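BH1408 protein (Bacillus halodurans, PDB 4E0A) probably transfers an acetyl group to an amine, as a member of the GNAT family of N-acetyltransferases. Local coordinates at residues Y69-L74 and Y90-C95. The protein carries 1 engineered substitution. Sequence-based numbering, arbitrary orientation.
Sequences YSVIHL and YISDLC. With PO4 (phosphate ion), chain E.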
loop_
_atom_site.group_PDB
_atom_site.type_symbol
_atom_site.label_atom_id
_atom_site.label_comp_id
_atom_site.label_asym_id
_atom_site.label_seq_id
_atom_site.Cartn_x
_atom_site.Cartn_y
_atom_site.Cartn_z
ATOM N N TYR A 69 21.136 -6.216 -5.746
ATOM C CA TYR A 69 21.145 -4.826 -5.306
ATOM C C TYR A 69 19.871 -4.509 -4.566
ATOM O O TYR A 69 18.878 -5.248 -4.633
ATOM C CB TYR A 69 21.288 -3.860 -6.484
ATOM C CG TYR A 69 19.976 -3.573 -7.181
ATOM C CD1 TYR A 69 19.467 -4.461 -8.121
ATOM C CD2 TYR A 69 19.238 -2.419 -6.891
ATOM C CE1 TYR A 69 18.249 -4.226 -8.767
ATOM C CE2 TYR A 69 18.001 -2.169 -7.553
ATOM C CZ TYR A 69 17.526 -3.090 -8.480
ATOM O OH TYR A 69 16.322 -2.884 -9.140
ATOM N N SER A 70 19.891 -3.382 -3.875
ATOM C CA SER A 70 18.697 -2.922 -3.191
ATOM C C SER A 70 18.661 -1.405 -3.204
ATOM O O SER A 70 19.714 -0.745 -3.197
ATOM C CB SER A 70 18.665 -3.442 -1.747
ATOM O OG SER A 70 17.449 -3.063 -1.116
ATOM N N VAL A 71 17.450 -0.850 -3.266
ATOM C CA VAL A 71 17.264 0.580 -3.115
ATOM C C VAL A 71 16.381 0.812 -1.900
ATOM O O VAL A 71 15.322 0.204 -1.786
ATOM C CB VAL A 71 16.554 1.190 -4.334
ATOM C CG1 VAL A 71 16.352 2.695 -4.119
ATOM C CG2 VAL A 71 17.353 0.920 -5.605
ATOM N N ILE A 72 16.818 1.680 -0.992
ATOM C CA ILE A 72 16.069 1.926 0.234
ATOM C C ILE A 72 15.934 3.428 0.425
ATOM O O ILE A 72 16.707 4.201 -0.141
ATOM C CB ILE A 72 16.741 1.280 1.477
ATOM C CG1 ILE A 72 18.045 1.998 1.824
ATOM C CG2 ILE A 72 16.994 -0.221 1.259
ATOM C CD1 ILE A 72 18.850 1.291 2.890
ATOM N N HIS A 73 14.933 3.830 1.202
ATOM C CA HIS A 73 14.627 5.231 1.414
ATOM C C HIS A 73 14.328 5.462 2.877
ATOM O O HIS A 73 13.648 4.654 3.512
ATOM C CB HIS A 73 13.396 5.627 0.602
ATOM C CG HIS A 73 13.497 5.295 -0.856
ATOM N ND1 HIS A 73 13.850 6.228 -1.806
ATOM C CD2 HIS A 73 13.288 4.135 -1.526
ATOM C CE1 HIS A 73 13.846 5.660 -3.000
ATOM N NE2 HIS A 73 13.510 4.390 -2.857
ATOM N N LEU A 74 14.833 6.565 3.418
ATOM C CA LEU A 74 14.497 6.958 4.781
ATOM C C LEU A 74 13.210 7.783 4.716
ATOM O O LEU A 74 13.174 8.844 4.087
ATOM C CB LEU A 74 15.632 7.796 5.382
ATOM C CG LEU A 74 15.660 7.884 6.902
ATOM C CD1 LEU A 74 15.797 6.482 7.493
ATOM C CD2 LEU A 74 16.805 8.785 7.354
ATOM N N TYR A 90 12.191 2.272 3.900
ATOM C CA TYR A 90 11.327 1.636 2.916
ATOM C C TYR A 90 12.168 1.036 1.805
ATOM O O TYR A 90 12.947 1.739 1.146
ATOM C CB TYR A 90 10.339 2.626 2.325
ATOM C CG TYR A 90 9.372 1.986 1.352
ATOM C CD1 TYR A 90 8.312 1.214 1.809
ATOM C CD2 TYR A 90 9.526 2.139 -0.031
ATOM C CE1 TYR A 90 7.413 0.623 0.918
ATOM C CE2 TYR A 90 8.639 1.537 -0.923
ATOM C CZ TYR A 90 7.582 0.790 -0.436
ATOM O OH TYR A 90 6.688 0.198 -1.310
ATOM N N ILE A 91 12.033 -0.269 1.616
ATOM C CA ILE A 91 12.768 -0.953 0.564
ATOM C C ILE A 91 11.931 -0.902 -0.711
ATOM O O ILE A 91 10.927 -1.599 -0.817
ATOM C CB ILE A 91 13.034 -2.423 0.932
ATOM C CG1 ILE A 91 13.829 -2.524 2.247
ATOM C CG2 ILE A 91 13.761 -3.115 -0.205
ATOM C CD1 ILE A 91 13.986 -3.949 2.738
ATOM N N SER A 92 12.348 -0.083 -1.671
ATOM C CA SER A 92 11.630 0.047 -2.939
ATOM C C SER A 92 12.054 -1.015 -3.957
ATOM O O SER A 92 11.279 -1.388 -4.835
ATOM C CB SER A 92 11.809 1.457 -3.515
ATOM O OG SER A 92 13.168 1.702 -3.827
ATOM N N ASP A 93 13.275 -1.524 -3.816
ATOM C CA ASP A 93 13.767 -2.590 -4.682
ATOM C C ASP A 93 14.711 -3.503 -3.912
ATOM O O ASP A 93 15.507 -3.040 -3.094
ATOM C CB ASP A 93 14.518 -2.001 -5.881
ATOM C CG ASP A 93 13.664 -1.025 -6.679
ATOM O OD1 ASP A 93 13.707 0.198 -6.387
ATOM O OD2 ASP A 93 12.928 -1.493 -7.574
ATOM N N LEU A 94 14.633 -4.795 -4.183
ATOM C CA LEU A 94 15.662 -5.728 -3.724
ATOM C C LEU A 94 15.667 -6.927 -4.654
ATOM O O LEU A 94 14.789 -7.803 -4.571
ATOM C CB LEU A 94 15.444 -6.148 -2.259
ATOM C CG LEU A 94 16.591 -6.860 -1.519
ATOM C CD1 LEU A 94 16.405 -6.785 -0.015
ATOM C CD2 LEU A 94 16.756 -8.334 -1.951
ATOM N N CYS A 95 16.671 -6.977 -5.529
ATOM C CA CYS A 95 16.742 -8.005 -6.555
ATOM C C CYS A 95 18.014 -8.828 -6.425
ATOM O O CYS A 95 19.100 -8.277 -6.272
ATOM C CB CYS A 95 16.705 -7.372 -7.949
ATOM S SG CYS A 95 15.367 -6.181 -8.229
HETATM P P PO4 E . 10.618 -5.016 -2.834
HETATM O O1 PO4 E . 11.366 -4.682 -4.102
HETATM O O2 PO4 E . 10.309 -6.497 -2.774
HETATM O O3 PO4 E . 11.462 -4.642 -1.644
HETATM O O4 PO4 E . 9.338 -4.217 -2.798
#
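Tyr69 and Cys95 bond to each other through both N-H and C=O groups, the first of three hydrogen-bonded pairs joining antiparallel strands 69-74 and 90-95. His73 and Tyr90 close the other end the same way, the Tyr90 N to His73 O bond nearly straight at 171°. Between them the register slips by one: Ser92 and Asp93 both face Val71, a classic beta bulge. Val71 O takes the Ser92 N-H at 3.0 Å and a weak bond from Asp93 N, while Val71 N donates to Asp93 O. That carbonyl also accepts from Ser70 OG at 2.8 Å, in the carbonyl plane, because Ser70 holds its hydroxyl anti to the backbone N (chi1 -176°).

Polar side chains meet on the Val71 face. Ser92 OG lies at the edge of the His73 ring, near its plane, 2.9 Å from NE2 in a hydrogen bond. Asp93 lies alongside Val71, its OD1 3.6 Å from Val71 CB.

With CG set between the backbone N and the carbonyl carbon (chi1 83°), the Tyr69 ring leans toward 90-95. Its CE1 touches Cys95 SG at 3.5 Å, the sulfur oblique to the ring, while CE2 and OH lie against Asp93 CB; the buried OH is 3.6 Å from Cys95 SG. Shortening Tyr69 to an alanine is likely to open a gap beside Cys95 and Asp93 and to take away the ring that His18 and Val14 of helix 11-28 rest on. On the opposite face, Ile72 CG2 meets Ile91 CG1, and Ile72 packs on helix 105-119.

A phosphate ion, probably picked up during crystallisation, takes a weak bond from Leu94 N. A bulge here is as in GNAT relatives, parting this strand from the next and opening its backbone to acetyl-CoA; the phosphate probably marks that cleft.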